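Local coordinates for chorismate mutase (Corynebacterium glutamicum, PDB 5HUB), which probably catalyses the pericyclic rearrangement of chorismate to prephenate in the shikimate pathway, at residues R53-H56 / T57-A61; A78-L81 / L82-R86. All blocks are in the same frame, centred on the assembly; numbering follows the deposited sequence.

Interaction 1. Residues R53-H56 / T57-A61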
loop_
_atom_site.group_PDB
_atom_site.type_symbol
_atom_site.label_atom_id
_atom_site.label_comp_id
_atom_site.label_asym_id
_atom_site.label_seq_id
_atom_site.Cartn_x
_atom_site.Cartn_y
_atom_site.Cartn_z
ATOM N N ARG A 53 -2.186 -23.386 10.197
ATOM C CA ARG A 53 -1.230 -22.900 11.157
ATOM C C ARG A 53 0.076 -22.319 10.492
ATOM O O ARG A 53 0.591 -21.263 10.929
ATOM C CB ARG A 53 -1.006 -24.045 12.129
ATOM C CG ARG A 53 0.108 -23.815 13.062
ATOM C CD ARG A 53 0.296 -25.107 13.859
ATOM N NE ARG A 53 1.349 -24.959 14.801
ATOM C CZ ARG A 53 1.799 -25.888 15.603
ATOM N NH1 ARG A 53 2.777 -25.584 16.405
ATOM N NH2 ARG A 53 1.326 -27.129 15.558
ATOM N N LEU A 54 0.579 -22.960 9.434
ATOM C CA LEU A 54 1.705 -22.500 8.694
ATOM C C LEU A 54 1.392 -21.131 8.015
ATOM O O LEU A 54 2.211 -20.239 8.010
ATOM C CB LEU A 54 2.096 -23.542 7.653
ATOM C CG LEU A 54 2.608 -24.906 8.172
ATOM C CD1 LEU A 54 2.746 -25.927 7.054
ATOM C CD2 LEU A 54 3.943 -24.674 8.814
ATOM N N VAL A 55 0.220 -21.007 7.445
ATOM C CA VAL A 55 -0.219 -19.793 6.826
ATOM C C VAL A 55 -0.302 -18.689 7.850
ATOM O O VAL A 55 0.137 -17.546 7.599
ATOM C CB VAL A 55 -1.555 -19.978 6.090
ATOM C CG1 VAL A 55 -2.122 -18.673 5.638
ATOM C CG2 VAL A 55 -1.366 -20.912 4.905
ATOM N N HIS A 56 -0.861 -18.965 9.001
ATOM C CA HIS A 56 -0.989 -17.939 10.042
ATOM C C HIS A 56 0.347 -17.422 10.437
ATOM O O HIS A 56 0.556 -16.181 10.570
ATOM C CB HIS A 56 -1.748 -18.487 11.256
ATOM C CG HIS A 56 -1.783 -17.570 12.402
ATOM N ND1 HIS A 56 -2.618 -16.479 12.423
ATOM C CD2 HIS A 56 -1.042 -17.503 13.525
ATOM C CE1 HIS A 56 -2.418 -15.809 13.539
ATOM N NE2 HIS A 56 -1.466 -16.408 14.229
ATOM N N THR A 57 1.324 -18.313 10.626
ATOM C CA THR A 57 2.663 -17.893 11.008
ATOM C C THR A 57 3.287 -16.997 9.917
ATOM O O THR A 57 3.937 -15.990 10.269
ATOM C CB THR A 57 3.543 -19.155 11.334
ATOM O OG1 THR A 57 2.876 -19.915 12.326
ATOM C CG2 THR A 57 4.893 -18.791 11.797
ATOM N N ARG A 58 3.069 -17.320 8.661
ATOM C CA ARG A 58 3.561 -16.454 7.600
ATOM C C ARG A 58 2.843 -15.083 7.633
ATOM O O ARG A 58 3.498 -14.069 7.341
ATOM C CB ARG A 58 3.327 -17.085 6.240
ATOM C CG ARG A 58 4.258 -18.245 5.941
ATOM C CD ARG A 58 4.434 -18.537 4.446
ATOM N NE ARG A 58 3.180 -18.680 3.745
ATOM C CZ ARG A 58 2.549 -19.804 3.463
ATOM N NH1 ARG A 58 3.077 -20.967 3.798
ATOM N NH2 ARG A 58 1.382 -19.761 2.830
ATOM N N GLU A 59 1.556 -15.044 7.892
ATOM C CA GLU A 59 0.804 -13.770 7.898
ATOM C C GLU A 59 1.296 -12.945 9.036
ATOM O O GLU A 59 1.427 -11.703 8.852
ATOM C CB GLU A 59 -0.677 -14.075 7.980
ATOM C CG GLU A 59 -1.313 -14.672 6.727
ATOM C CD GLU A 59 -2.817 -14.969 6.853
ATOM O OE1 GLU A 59 -3.341 -14.931 7.964
ATOM O OE2 GLU A 59 -3.439 -15.209 5.817
ATOM N N VAL A 60 1.573 -13.495 10.204
ATOM C CA VAL A 60 2.126 -12.717 11.300
ATOM C C VAL A 60 3.463 -12.108 10.964
ATOM O O VAL A 60 3.724 -10.942 11.312
ATOM C CB VAL A 60 2.185 -13.577 12.583
ATOM C CG1 VAL A 60 2.975 -12.823 13.661
ATOM C CG2 VAL A 60 0.765 -13.881 13.034
ATOM N N ALA A 61 4.341 -12.830 10.280
ATOM C CA ALA A 61 5.619 -12.262 9.863
ATOM C C ALA A 61 5.401 -11.028 8.969
ATOM O O ALA A 61 6.169 -10.071 9.048
ATOM C CB ALA A 61 6.396 -13.295 9.076
#
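His56 and Val60 meet one turn apart on an exposed part of helix 49-70. Their contact is a CH-pi interaction. Val60 CG2 sits over one face of the imidazole, 3.9 Å from the centroid of the His56 ring and 26° off its normal. It lies displaced toward the NE2 side, with Val60 CG2 3.6 Å from His56 NE2. With chi1 at 173° His56 CG stands beside the carbonyl carbon, which carries the ring along the helix toward Val60.

The other side-chain contacts pair Val55 with charged residues. Val55 CG1 touches the carboxylate of Glu59, 3.7 Å from Glu59 OE2. Its other methyl, Val55 CG2, lies 3.6 Å from Arg58 NH2. The Arg58 chain bends at chi3 (-52°) and folds back along the helix, which brings one face of its guanidinium over Val55 CA. On the same turn Thr57 OG1 lies 3.0 Å from Arg53 O.

Backbone hydrogen bonds join the two turns in the i to i+4 pattern of an alpha-helix. Glu59 N to Val55 O and Val60 N to His56 O are each 2.9 Å. Thr57 N to Arg53 O and Arg58 N to Leu54 O are slightly longer, with the donors tilted from the carbonyl planes.

The contact lies near the surface, toward the N-terminal part of helix 49-70. Glu59 OE2 makes a salt bridge to Arg86, at the C-terminal end of the modelled chain. Arg58 NH2 comes close to the like-charged Arg18 of the second subunit.

Interaction 2. Residues A78-L81 / L82-R86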
loop_
_atom_site.group_PDB
_atom_site.type_symbol
_atom_site.label_atom_id
_atom_site.label_comp_id
_atom_site.label_asym_id
_atom_site.label_seq_id
_atom_site.Cartn_x
_atom_site.Cartn_y
_atom_site.Cartn_z
ATOM N N ALA A 78 -0.784 -4.274 5.788
ATOM C CA ALA A 78 -0.614 -5.703 5.582
ATOM C C ALA A 78 -1.984 -6.436 5.484
ATOM O O ALA A 78 -2.174 -7.288 4.623
ATOM C CB ALA A 78 0.233 -6.317 6.718
ATOM N N GLY A 79 -2.926 -6.046 6.356
ATOM C CA GLY A 79 -4.269 -6.613 6.373
ATOM C C GLY A 79 -5.037 -6.440 5.079
ATOM O O GLY A 79 -5.662 -7.335 4.565
ATOM N N ILE A 80 -4.911 -5.248 4.482
ATOM C CA ILE A 80 -5.457 -5.043 3.167
ATOM C C ILE A 80 -4.884 -6.007 2.129
ATOM O O ILE A 80 -5.616 -6.610 1.339
ATOM C CB ILE A 80 -5.250 -3.553 2.706
ATOM C CG1 ILE A 80 -6.159 -2.663 3.528
ATOM C CG2 ILE A 80 -5.627 -3.402 1.244
ATOM C CD1 ILE A 80 -5.855 -1.156 3.332
ATOM N N LEU A 81 -3.573 -6.095 2.093
ATOM C CA LEU A 81 -2.903 -6.890 1.082
ATOM C C LEU A 81 -3.292 -8.380 1.261
ATOM O O LEU A 81 -3.512 -9.096 0.310
ATOM C CB LEU A 81 -1.414 -6.701 1.168
ATOM C CG LEU A 81 -0.918 -5.297 0.877
ATOM C CD1 LEU A 81 0.588 -5.214 1.044
ATOM C CD2 LEU A 81 -1.385 -4.811 -0.472
ATOM N N LEU A 82 -3.323 -8.848 2.519
ATOM C CA LEU A 82 -3.729 -10.229 2.812
ATOM C C LEU A 82 -5.148 -10.484 2.403
ATOM O O LEU A 82 -5.421 -11.546 1.801
ATOM C CB LEU A 82 -3.498 -10.536 4.280
ATOM C CG LEU A 82 -2.033 -10.555 4.717
ATOM C CD1 LEU A 82 -1.940 -10.794 6.223
ATOM C CD2 LEU A 82 -1.239 -11.652 3.969
ATOM N N ARG A 83 -6.084 -9.592 2.711
ATOM C CA ARG A 83 -7.482 -9.761 2.231
ATOM C C ARG A 83 -7.586 -9.798 0.718
ATOM O O ARG A 83 -8.212 -10.681 0.142
ATOM C CB ARG A 83 -8.421 -8.679 2.749
ATOM C CG ARG A 83 -8.760 -8.724 4.223
ATOM C CD ARG A 83 -9.963 -7.817 4.536
ATOM N NE ARG A 83 -9.723 -6.394 4.332
ATOM C CZ ARG A 83 -9.092 -5.584 5.196
ATOM N NH1 ARG A 83 -8.933 -4.348 4.867
ATOM N NH2 ARG A 83 -8.559 -6.016 6.351
ATOM N N MET A 84 -6.913 -8.875 0.059
ATOM C CA MET A 84 -6.914 -8.872 -1.387
ATOM C C MET A 84 -6.364 -10.152 -2.024
ATOM O O MET A 84 -6.846 -10.604 -3.082
ATOM C CB MET A 84 -6.105 -7.701 -1.888
ATOM C CG MET A 84 -6.767 -6.343 -1.662
ATOM S SD MET A 84 -5.785 -4.951 -2.242
ATOM C CE MET A 84 -6.053 -5.145 -3.992
ATOM N N GLY A 85 -5.350 -10.723 -1.379
ATOM C CA GLY A 85 -4.622 -11.866 -1.935
ATOM C C GLY A 85 -5.338 -13.175 -1.785
ATOM O O GLY A 85 -4.789 -14.166 -2.243
ATOM N N ARG A 86 -6.508 -13.219 -1.140
ATOM C CA ARG A 86 -7.302 -14.463 -1.067
ATOM C C ARG A 86 -8.215 -14.547 -2.277
ATOM O O ARG A 86 -9.079 -13.682 -2.478
ATOM C CB ARG A 86 -8.113 -14.452 0.219
ATOM C CG ARG A 86 -7.204 -14.461 1.445
ATOM C CD ARG A 86 -7.821 -14.928 2.754
ATOM N NE ARG A 86 -6.831 -14.704 3.831
ATOM C CZ ARG A 86 -6.784 -13.660 4.667
ATOM N NH1 ARG A 86 -7.679 -12.653 4.595
ATOM N NH2 ARG A 86 -5.787 -13.560 5.530
#
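Ile80 and Met84 run side by side and point the same way, one turn apart on helix 74-84. Ile80 CG2 is 3.8 Å from Met84 SD. CG2 is the branch anti to the backbone N of Ile80, with CG1 beside that N (chi1 -70°). The two branches serve different neighbours: CG2 meets Met84 and CG1 meets Arg83. Met84 CG also packs on the backbone, 3.2 Å from Ile80 O.

Arg83 slants across Ile80 on the other branch, with Arg83 NH1 3.5 Å from Ile80 CG1. Its chain bends at chi3 (-66°), which lays the guanidinium back over the preceding turn. One face covers Gly79 O and Ile80 CA, both offset toward the rim. Gly79 brings no side chain here, and Arg83 NH2 passes 3.6 Å from Gly79 O. The strongest polar partner of Arg83 is Glu73 of the second subunit, which forms a salt bridge with NE.

This is the last helix of the all-helical, dimeric type II chorismate mutase fold. Leu81 packs on Phe66 of helix 49-70 and, like Met84, on Val32 of helix 11-42.

Leu82 CG lies 3.3 Å from Ala78 O, one turn back. That oxygen also accepts Leu82 N at 2.9 Å. Similar i to i+4 bonds link Arg83 to Gly79 and Met84 to Ile80. The bond from Gly85 N to Leu81 O, 3.0 Å long, is the most bent of the four, at 137° about the hydrogen. Gly85 O is hydrogen-bonded to Ser39 OG of helix 11-42.

Both interactions are local contacts within a helix, on consecutive helices of the chain. Interaction 1 is a surface contact and has no buried residue among those that touch. Interaction 2 is partly buried, nearer the centre of the chain, and half of its touching residues are buried. Polar and charged groups carry much of interaction 1. Interaction 2 has apolar side chains that face helices 11-42 and 49-70, with Arg83 at its exposed margin. The two meet directly, their centres about 13 Å apart. Glu59 OE2 and Arg86 NH2 form a 2.9 Å salt bridge, and Leu82 CD1 packs against Glu59 CB. Both also approach the second subunit.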